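Local coordinates for structure-specific endonuclease subunit SLX1 (Candida glabrata, PDB 4XLG), which probably acts as the catalytic subunit of the SLX1-SLX4 endonuclease, cutting branched DNA close to its junctions during repair and recombination, at residues 139-144 with 159-164; 76-81 with 115-120; 20-25 with 169-174. The protein carries 1 engineered substitution. All coordinates share one frame; numbering follows the deposited sequence. Where two conformers were deposited one is given.

How the interactions relate
Along the chain, interaction 2 closes before interaction 1 opens, and both lie inside the long loop closed by interaction 3. Interactions 1 and 2 have centres about 16 Å apart and touch each other. W141 of interaction 1 meets T115 of interaction 2, and Y159 packs on L118, so helix 107-118 is common ground. Interaction 3 is more remote, with its centre about 19 Å from that of interaction 1 and about 25 Å from that of interaction 2. Its loops follow strands 12-18 and 160-168 of one mixed sheet. Together the contacts tie helices and loops around that sheet, from the GIY-YIG region to the approach to the long helix 176-213.

Interaction 1: 139-144 with 159-164; sequences EIWKND and YTVSLS
Apolar contacts carry the meeting of W141 with V161 and Y159. The six-membered part of the W141 indole does the touching. Its CH2 lies 3.5 Å from V161 CG2, and its CZ3 lies 3.9 Å from V161 CG1, so both valine methyls are used. The CG2 methyl approaches the indole obliquely. V161 CG2 also lies at the edge of the Y159 ring, in its plane, so this methyl touches both aromatic side chains.

The two aromatic side chains approach from opposite directions. W141 CZ2 is 4.1 Å from Y159 CE2 and meets the tyrosine ring obliquely. Y159 OH comes to the edge of the indole, near its plane, at 3.9 Å from W141 CZ2. W141 reaches across with CG anti to its backbone N (chi1 172°).

The contact leans the end of helix 135-143 on the start of strand 160-168. This strand is an outer one of the mixed sheet and runs parallel to its neighbour 129-132. L130 and F132 of that neighbour also touch the indole. Just past the helix, D144 leaves helical geometry with positive phi.

The polar contacts look outward from the pair. W141 NE1 is hydrogen-bonded to T115 OG1 on helix 107-118, which fixes the turn of the indole and leaves its benzo end for V161. At the helix end, D144 uses both carboxylate oxygens to take the backbone N-H groups of V148 and S149.

Interaction 2: 76-81 with 115-120; sequences LQFQHA and TSLLKN. Engineered in segment 76-81: Q79 (natural residue Glu).
Segments 76-81 and 115-120 come closest at F78 and L117, whose CA atoms are 7.4 Å apart. This is a helix-helix contact of the GIY-YIG nuclease domain. It sets helix 72-84, which lies in the GIY-YIG range, against helix 107-118, which follows it in the chain. All four side chains that touch are buried, and the contacts between them are apolar.

L117 does most of the work. Its CD1 methyl sits over one face of the F78 ring in a CH-pi contact. The methyl is 3.9 Å from the ring centroid and only 10° off the normal, so it stands almost over the centre. L117 CB closes on the ring at F78 CE2, 3.5 Å away. The other methyl, L117 CD2, turns to A81 and lies 3.7 Å from A81 CB. One leucine thus bridges F78 and A81, three residues apart and just under one helical turn.

A chi1 of -168° extends the F78 ring away from its own backbone N. This swings the phenyl toward helix 107-118, although the bond to CB itself points past it. F69 and F123 meet the same ring edge-to-face, so F78 sits within an aromatic cluster. The engineered Q79 starts away from this interface at CB, and its OE1 is hydrogen-bonded to S29 OG.

Past L118, N120 holds the N-cap position of the next helix, and its OD1 accepts from Y122 N. L118 adds a looser contact, reaching the F78 ring obliquely with CD2 at 4.2 Å from CE2.

Interaction 3: 20-25 with 169-174; sequences SKRQSF and TEINND
R22 and I171 meet with the guanidinium laid against the isoleucine side chain. I171 CB stands over one face of the guanidinium, offset toward its rim. R22 NH2 lies 3.6 Å from I171 CG1, while R22 NH1 lies 3.9 Å from I171 CG2, so the group spans both branches. The arginine chain is bent at its third torsion (chi3 61°), which turns its end over the isoleucine.

Nearer the arginine backbone, N173 crosses the R22 side chain obliquely. Its ND2 is 3.4 Å from R22 CD, and the amide and guanidinium planes stand 80° apart. In one of the two S20 conformers, OG lies 2.6 Å from a water that donates to N173 O at 2.8 Å, so this bridge is doubtful as a lasting link.

What positions these groups lies mostly close by. I19 O accepts from both R22 NH1 and N173 ND2, so one carbonyl just before segment 20-25 holds the polar ends of two side chains. R22 sits in a type I beta turn from K21 to S24, closed by the bond from S24 N to K21 O. On the other side, N172 OD1 accepts from D174 N at 2.9 Å in an Asx turn, just ahead of helix 176-213. I171 also packs on V182 of that helix.

The contact joins the hairpin turn between strands 12-18 and 25-30 to the loop that leads from the edge strand into the long helix. It lies at the surface. Direct contact between the segments is van der Waals, so its geometry probably depends on I19 O, which holds R22 and N173 in place.

Interaction 1: 139-144 with 159-164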
loop_
_atom_site.group_PDB
_atom_site.type_symbol
_atom_site.label_atom_id
_atom_site.label_comp_id
_atom_site.label_asym_id
_atom_site.label_seq_id
_atom_site.Cartn_x
_atom_site.Cartn_y
_atom_site.Cartn_z
ATOM N N GLU B 139 13.399 -17.056 4.633
ATOM C CA GLU B 139 14.741 -17.130 5.184
ATOM C C GLU B 139 15.766 -16.533 4.218
ATOM O O GLU B 139 16.705 -15.856 4.647
ATOM C CB GLU B 139 15.111 -18.575 5.516
ATOM C CG GLU B 139 14.410 -19.128 6.743
ATOM C CD GLU B 139 14.861 -20.538 7.067
ATOM O OE1 GLU B 139 16.065 -20.840 6.902
ATOM O OE2 GLU B 139 14.014 -21.349 7.473
ATOM N N ILE B 140 15.586 -16.785 2.924
ATOM C CA ILE B 140 16.503 -16.206 1.936
ATOM C C ILE B 140 16.361 -14.681 1.947
ATOM O O ILE B 140 17.348 -13.954 1.897
ATOM C CB ILE B 140 16.225 -16.716 0.505
ATOM C CG1 ILE B 140 16.590 -18.204 0.371
ATOM C CG2 ILE B 140 16.989 -15.852 -0.505
ATOM C CD1 ILE B 140 16.054 -18.842 -0.914
ATOM N N TRP B 141 15.125 -14.199 2.049
ATOM C CA TRP B 141 14.929 -12.742 2.108
ATOM C C TRP B 141 15.601 -12.159 3.349
ATOM O O TRP B 141 16.312 -11.133 3.295
ATOM C CB TRP B 141 13.433 -12.373 2.086
ATOM C CG TRP B 141 13.208 -10.863 2.337
ATOM C CD1 TRP B 141 13.285 -9.857 1.395
ATOM C CD2 TRP B 141 12.915 -10.216 3.579
ATOM N NE1 TRP B 141 13.065 -8.635 1.986
ATOM C CE2 TRP B 141 12.836 -8.821 3.320
ATOM C CE3 TRP B 141 12.700 -10.673 4.888
ATOM C CZ2 TRP B 141 12.534 -7.887 4.317
ATOM C CZ3 TRP B 141 12.433 -9.738 5.871
ATOM C CH2 TRP B 141 12.347 -8.372 5.581
ATOM N N LYS B 142 15.405 -12.829 4.477
ATOM C CA LYS B 142 15.957 -12.345 5.736
ATOM C C LYS B 142 17.470 -12.369 5.723
ATOM O O LYS B 142 18.125 -11.475 6.299
ATOM C CB LYS B 142 15.415 -13.192 6.878
ATOM C CG LYS B 142 15.317 -12.466 8.192
ATOM C CD LYS B 142 14.132 -13.005 8.986
ATOM C CE LYS B 142 14.293 -14.497 9.252
ATOM N NZ LYS B 142 13.216 -15.024 10.131
ATOM N N ASN B 143 18.036 -13.383 5.071
ATOM C CA ASN B 143 19.495 -13.485 4.994
ATOM C C ASN B 143 20.103 -12.274 4.301
ATOM O O ASN B 143 21.253 -11.909 4.593
ATOM C CB ASN B 143 19.909 -14.749 4.269
ATOM C CG ASN B 143 19.772 -15.987 5.137
ATOM O OD1 ASN B 143 19.726 -15.894 6.362
ATOM N ND2 ASN B 143 19.700 -17.158 4.499
ATOM N N ASP B 144 19.334 -11.665 3.389
ATOM C CA ASP B 144 19.663 -10.352 2.826
ATOM C C ASP B 144 21.102 -10.365 2.314
ATOM O O ASP B 144 21.939 -9.596 2.778
ATOM C CB ASP B 144 19.449 -9.256 3.884
ATOM C CG ASP B 144 19.647 -7.854 3.342
ATOM O OD1 ASP B 144 19.466 -7.666 2.123
ATOM O OD2 ASP B 144 19.979 -6.937 4.143
ATOM N N TYR B 159 7.698 -0.791 7.243
ATOM C CA TYR B 159 6.900 -1.850 6.622
ATOM C C TYR B 159 6.797 -3.022 7.613
ATOM O O TYR B 159 7.543 -3.073 8.585
ATOM C CB TYR B 159 7.498 -2.291 5.276
ATOM C CG TYR B 159 8.905 -2.818 5.364
ATOM C CD1 TYR B 159 9.993 -1.966 5.127
ATOM C CD2 TYR B 159 9.154 -4.154 5.658
ATOM C CE1 TYR B 159 11.299 -2.444 5.214
ATOM C CE2 TYR B 159 10.455 -4.638 5.733
ATOM C CZ TYR B 159 11.515 -3.776 5.520
ATOM O OH TYR B 159 12.804 -4.250 5.598
ATOM N N THR B 160 5.809 -3.895 7.413
ATOM C CA THR B 160 5.554 -5.066 8.257
ATOM C C THR B 160 5.972 -6.327 7.490
ATOM O O THR B 160 5.798 -6.387 6.270
ATOM C CB THR B 160 4.046 -5.150 8.634
ATOM O OG1 THR B 160 3.740 -3.998 9.391
ATOM C CG2 THR B 160 3.710 -6.403 9.501
ATOM N N VAL B 161 6.546 -7.304 8.195
ATOM C CA VAL B 161 6.870 -8.610 7.562
ATOM C C VAL B 161 6.115 -9.707 8.295
ATOM O O VAL B 161 6.127 -9.738 9.545
ATOM C CB VAL B 161 8.408 -8.913 7.570
ATOM C CG1 VAL B 161 8.657 -10.206 6.775
ATOM C CG2 VAL B 161 9.126 -7.767 6.893
ATOM N N SER B 162 5.453 -10.599 7.552
ATOM C CA SER B 162 4.723 -11.675 8.205
ATOM C C SER B 162 4.981 -12.982 7.461
ATOM O O SER B 162 5.439 -12.982 6.311
ATOM C CB SER B 162 3.216 -11.363 8.299
ATOM O OG SER B 162 2.685 -11.001 7.030
ATOM N N LEU B 163 4.677 -14.079 8.153
ATOM C CA LEU B 163 4.922 -15.429 7.612
ATOM C C LEU B 163 3.712 -16.279 7.951
ATOM O O LEU B 163 3.252 -16.280 9.119
ATOM C CB LEU B 163 6.200 -16.047 8.223
ATOM C CG LEU B 163 6.462 -17.521 7.853
ATOM C CD1 LEU B 163 6.896 -17.639 6.394
ATOM C CD2 LEU B 163 7.579 -18.104 8.804
ATOM N N SER B 164 3.178 -16.973 6.954
ATOM C CA SER B 164 1.990 -17.791 7.186
ATOM C C SER B 164 2.183 -18.801 8.291
ATOM O O SER B 164 3.218 -19.437 8.367
ATOM C CB SER B 164 1.612 -18.553 5.916
ATOM O OG SER B 164 0.892 -17.741 5.021
#

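Interaction 2: 76-81 with 115-120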
loop_
_atom_site.group_PDB
_atom_site.type_symbol
_atom_site.label_atom_id
_atom_site.label_comp_id
_atom_site.label_asym_id
_atom_site.label_seq_id
_atom_site.Cartn_x
_atom_site.Cartn_y
_atom_site.Cartn_z
ATOM N N LEU B 76 0.560 -1.050 -9.154
ATOM C CA LEU B 76 1.169 -1.243 -10.493
ATOM C C LEU B 76 2.538 -0.567 -10.575
ATOM O O LEU B 76 3.466 -1.053 -11.222
ATOM C CB LEU B 76 0.257 -0.635 -11.585
ATOM C CG LEU B 76 -1.021 -1.455 -11.816
ATOM C CD1 LEU B 76 -2.070 -0.688 -12.670
ATOM C CD2 LEU B 76 -0.649 -2.803 -12.436
ATOM N N GLN B 77 2.657 0.602 -9.965
ATOM C CA GLN B 77 3.978 1.244 -9.902
ATOM C C GLN B 77 5.009 0.335 -9.250
ATOM O O GLN B 77 6.143 0.226 -9.756
ATOM C CB GLN B 77 3.925 2.574 -9.143
ATOM C CG GLN B 77 3.123 3.622 -9.872
ATOM C CD GLN B 77 2.914 4.842 -9.004
ATOM O OE1 GLN B 77 2.306 4.764 -7.943
ATOM N NE2 GLN B 77 3.470 5.962 -9.430
ATOM N N PHE B 78 4.627 -0.278 -8.136
ATOM C CA PHE B 78 5.529 -1.226 -7.441
ATOM C C PHE B 78 5.814 -2.422 -8.318
ATOM O O PHE B 78 6.960 -2.829 -8.510
ATOM C CB PHE B 78 4.878 -1.679 -6.124
ATOM C CG PHE B 78 5.801 -2.405 -5.220
ATOM C CD1 PHE B 78 5.979 -3.775 -5.353
ATOM C CD2 PHE B 78 6.425 -1.742 -4.185
ATOM C CE1 PHE B 78 6.809 -4.474 -4.464
ATOM C CE2 PHE B 78 7.259 -2.423 -3.303
ATOM C CZ PHE B 78 7.458 -3.803 -3.448
ATOM N N GLN B 79 4.753 -2.975 -8.884
ATOM C CA GLN B 79 4.934 -4.156 -9.755
ATOM C C GLN B 79 5.896 -3.875 -10.910
ATOM O O GLN B 79 6.797 -4.663 -11.199
ATOM C CB GLN B 79 3.578 -4.578 -10.336
ATOM C CG GLN B 79 3.719 -5.858 -11.256
ATOM C CD GLN B 79 2.586 -5.936 -12.198
ATOM O OE1 GLN B 79 1.454 -5.719 -11.816
ATOM N NE2 GLN B 79 2.877 -6.177 -13.464
ATOM N N HIS B 80 5.691 -2.756 -11.586
ATOM C CA HIS B 80 6.537 -2.473 -12.734
ATOM C C HIS B 80 7.972 -2.207 -12.306
ATOM O O HIS B 80 8.900 -2.587 -13.006
ATOM C CB HIS B 80 5.941 -1.284 -13.523
ATOM C CG HIS B 80 4.620 -1.618 -14.145
ATOM N ND1 HIS B 80 3.672 -0.668 -14.462
ATOM C CD2 HIS B 80 4.076 -2.818 -14.479
ATOM C CE1 HIS B 80 2.606 -1.266 -14.971
ATOM N NE2 HIS B 80 2.827 -2.568 -14.996
ATOM N N ALA B 81 8.156 -1.545 -11.164
ATOM C CA ALA B 81 9.521 -1.273 -10.684
ATOM C C ALA B 81 10.224 -2.613 -10.327
ATOM O O ALA B 81 11.425 -2.817 -10.618
ATOM C CB ALA B 81 9.450 -0.348 -9.469
ATOM N N THR B 115 13.093 -5.358 -0.906
ATOM C CA THR B 115 13.625 -4.487 0.133
ATOM C C THR B 115 14.006 -3.119 -0.429
ATOM O O THR B 115 13.686 -2.101 0.178
ATOM C CB THR B 115 14.850 -5.118 0.818
ATOM O OG1 THR B 115 14.474 -6.438 1.241
ATOM C CG2 THR B 115 15.272 -4.265 2.029
ATOM N N SER B 116 14.662 -3.102 -1.591
ATOM C CA SER B 116 15.035 -1.834 -2.198
ATOM C C SER B 116 13.845 -0.922 -2.422
ATOM O O SER B 116 13.935 0.291 -2.190
ATOM C CB SER B 116 15.764 -2.069 -3.509
ATOM O OG SER B 116 16.969 -2.746 -3.214
ATOM N N LEU B 117 12.750 -1.484 -2.889
ATOM C CA LEU B 117 11.541 -0.666 -3.102
ATOM C C LEU B 117 10.868 -0.223 -1.792
ATOM O O LEU B 117 10.407 0.894 -1.692
ATOM C CB LEU B 117 10.531 -1.439 -3.964
ATOM C CG LEU B 117 11.017 -1.639 -5.421
ATOM C CD1 LEU B 117 10.047 -2.586 -6.152
ATOM C CD2 LEU B 117 11.182 -0.329 -6.176
ATOM N N LEU B 118 10.827 -1.099 -0.792
ATOM C CA LEU B 118 10.251 -0.735 0.488
ATOM C C LEU B 118 11.085 0.370 1.174
ATOM O O LEU B 118 10.555 1.132 1.977
ATOM C CB LEU B 118 10.132 -1.956 1.401
ATOM C CG LEU B 118 9.218 -3.064 0.936
ATOM C CD1 LEU B 118 9.345 -4.281 1.868
ATOM C CD2 LEU B 118 7.730 -2.569 0.873
ATOM N N LYS B 119 12.359 0.478 0.832
ATOM C CA LYS B 119 13.184 1.566 1.397
ATOM C C LYS B 119 13.011 2.861 0.642
ATOM O O LYS B 119 13.490 3.902 1.062
ATOM C CB LYS B 119 14.675 1.193 1.406
ATOM C CG LYS B 119 14.986 0.058 2.362
ATOM N N ASN B 120 12.342 2.810 -0.499
ATOM C CA ASN B 120 12.287 4.009 -1.340
ATOM C C ASN B 120 11.283 5.026 -0.781
ATOM O O ASN B 120 10.206 4.620 -0.285
ATOM C CB ASN B 120 11.894 3.599 -2.766
ATOM C CG ASN B 120 11.474 4.776 -3.607
ATOM O OD1 ASN B 120 10.314 5.154 -3.594
ATOM N ND2 ASN B 120 12.409 5.353 -4.351
#

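Interaction 3: 20-25 with 169-174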
loop_
_atom_site.group_PDB
_atom_site.type_symbol
_atom_site.label_atom_id
_atom_site.label_comp_id
_atom_site.label_asym_id
_atom_site.label_seq_id
_atom_site.Cartn_x
_atom_site.Cartn_y
_atom_site.Cartn_z
ATOM N N SER B 20 7.540 -27.029 -10.294
ATOM C CA SER B 20 8.437 -27.968 -10.987
ATOM C C SER B 20 9.669 -27.243 -11.556
ATOM O O SER B 20 10.767 -27.810 -11.548
ATOM C CB SER B 20 7.652 -28.689 -12.115
ATOM O OG SER B 20 8.451 -29.653 -12.789
ATOM N N LYS B 21 9.485 -26.049 -12.127
ATOM C CA LYS B 21 10.613 -25.373 -12.844
ATOM C C LYS B 21 11.092 -24.285 -11.894
ATOM O O LYS B 21 10.658 -23.152 -11.950
ATOM C CB LYS B 21 10.133 -24.779 -14.194
ATOM C CG LYS B 21 9.823 -25.945 -15.129
ATOM C CD LYS B 21 9.429 -25.572 -16.581
ATOM C CE LYS B 21 10.583 -25.297 -17.404
ATOM N NZ LYS B 21 10.215 -25.373 -18.872
ATOM N N ARG B 22 12.001 -24.655 -11.000
ATOM C CA ARG B 22 12.152 -23.809 -9.830
ATOM C C ARG B 22 12.933 -22.514 -10.097
ATOM O O ARG B 22 12.975 -21.669 -9.208
ATOM C CB ARG B 22 12.818 -24.593 -8.742
ATOM C CG ARG B 22 11.860 -25.773 -8.442
ATOM C CD ARG B 22 12.155 -26.286 -7.146
ATOM N NE ARG B 22 11.992 -25.321 -6.063
ATOM C CZ ARG B 22 10.864 -24.694 -5.724
ATOM N NH1 ARG B 22 9.783 -24.790 -6.458
ATOM N NH2 ARG B 22 10.843 -23.927 -4.634
ATOM N N GLN B 23 13.522 -22.376 -11.290
ATOM C CA GLN B 23 14.122 -21.075 -11.690
ATOM C C GLN B 23 13.127 -20.184 -12.428
ATOM O O GLN B 23 13.502 -19.096 -12.847
ATOM C CB GLN B 23 15.386 -21.277 -12.566
ATOM C CG GLN B 23 16.390 -22.096 -11.795
ATOM C CD GLN B 23 17.630 -22.495 -12.611
ATOM O OE1 GLN B 23 18.360 -21.646 -13.066
ATOM N NE2 GLN B 23 17.855 -23.792 -12.775
ATOM N N SER B 24 11.868 -20.615 -12.586
ATOM C CA SER B 24 10.844 -19.750 -13.240
ATOM C C SER B 24 10.038 -18.982 -12.215
ATOM O O SER B 24 9.489 -19.558 -11.277
ATOM C CB SER B 24 9.843 -20.530 -14.138
ATOM O OG SER B 24 10.545 -21.159 -15.256
ATOM N N PHE B 25 9.975 -17.674 -12.430
ATOM C CA PHE B 25 9.220 -16.755 -11.546
ATOM C C PHE B 25 8.258 -15.907 -12.347
ATOM O O PHE B 25 8.443 -15.723 -13.580
ATOM C CB PHE B 25 10.233 -15.818 -10.811
ATOM C CG PHE B 25 11.199 -16.581 -9.927
ATOM C CD1 PHE B 25 10.803 -16.936 -8.643
ATOM C CD2 PHE B 25 12.457 -16.966 -10.391
ATOM C CE1 PHE B 25 11.645 -17.683 -7.802
ATOM C CE2 PHE B 25 13.325 -17.726 -9.549
ATOM C CZ PHE B 25 12.910 -18.076 -8.267
ATOM N N THR B 169 7.854 -25.253 3.436
ATOM C CA THR B 169 9.289 -25.123 3.581
ATOM C C THR B 169 9.991 -25.640 2.323
ATOM O O THR B 169 9.771 -25.110 1.234
ATOM C CB THR B 169 9.780 -25.856 4.854
ATOM O OG1 THR B 169 9.338 -27.225 4.851
ATOM C CG2 THR B 169 9.201 -25.142 6.102
ATOM N N GLU B 170 10.857 -26.644 2.457
ATOM C CA GLU B 170 11.517 -27.110 1.235
ATOM C C GLU B 170 10.461 -27.798 0.334
ATOM O O GLU B 170 9.664 -28.596 0.796
ATOM C CB GLU B 170 12.680 -28.075 1.549
ATOM C CG GLU B 170 13.525 -28.388 0.301
ATOM C CD GLU B 170 14.815 -29.186 0.607
ATOM N N ILE B 171 10.493 -27.498 -0.952
ATOM C CA ILE B 171 9.500 -28.018 -1.880
ATOM C C ILE B 171 9.952 -29.367 -2.444
ATOM O O ILE B 171 11.102 -29.486 -2.899
ATOM C CB ILE B 171 9.250 -27.006 -3.019
ATOM C CG1 ILE B 171 8.643 -25.696 -2.449
ATOM C CG2 ILE B 171 8.326 -27.602 -4.133
ATOM C CD1 ILE B 171 7.388 -25.899 -1.523
ATOM N N ASN B 172 9.097 -30.385 -2.349
ATOM C CA ASN B 172 9.353 -31.672 -3.045
ATOM C C ASN B 172 8.555 -31.634 -4.347
ATOM O O ASN B 172 7.331 -31.505 -4.297
ATOM C CB ASN B 172 8.907 -32.855 -2.150
ATOM C CG ASN B 172 9.166 -34.241 -2.778
ATOM O OD1 ASN B 172 9.339 -34.390 -3.986
ATOM N ND2 ASN B 172 9.115 -35.276 -1.931
ATOM N N ASN B 173 9.229 -31.710 -5.496
ATOM C CA ASN B 173 8.528 -31.693 -6.802
ATOM C C ASN B 173 8.869 -32.947 -7.601
ATOM O O ASN B 173 8.787 -32.953 -8.825
ATOM C CB ASN B 173 8.884 -30.421 -7.592
ATOM C CG ASN B 173 10.388 -30.320 -7.842
ATOM O OD1 ASN B 173 11.138 -31.269 -7.583
ATOM N ND2 ASN B 173 10.829 -29.178 -8.371
ATOM N N ASP B 174 9.218 -34.033 -6.879
ATOM C CA ASP B 174 9.703 -35.225 -7.561
ATOM C C ASP B 174 8.586 -35.987 -8.266
ATOM O O ASP B 174 8.856 -36.787 -9.147
ATOM C CB ASP B 174 10.378 -36.239 -6.587
ATOM C CG ASP B 174 11.706 -35.760 -6.048
ATOM O OD1 ASP B 174 12.140 -34.625 -6.343
ATOM O OD2 ASP B 174 12.307 -36.544 -5.309
HETATM O O HOH W 1 9.286 -31.295 -10.988
#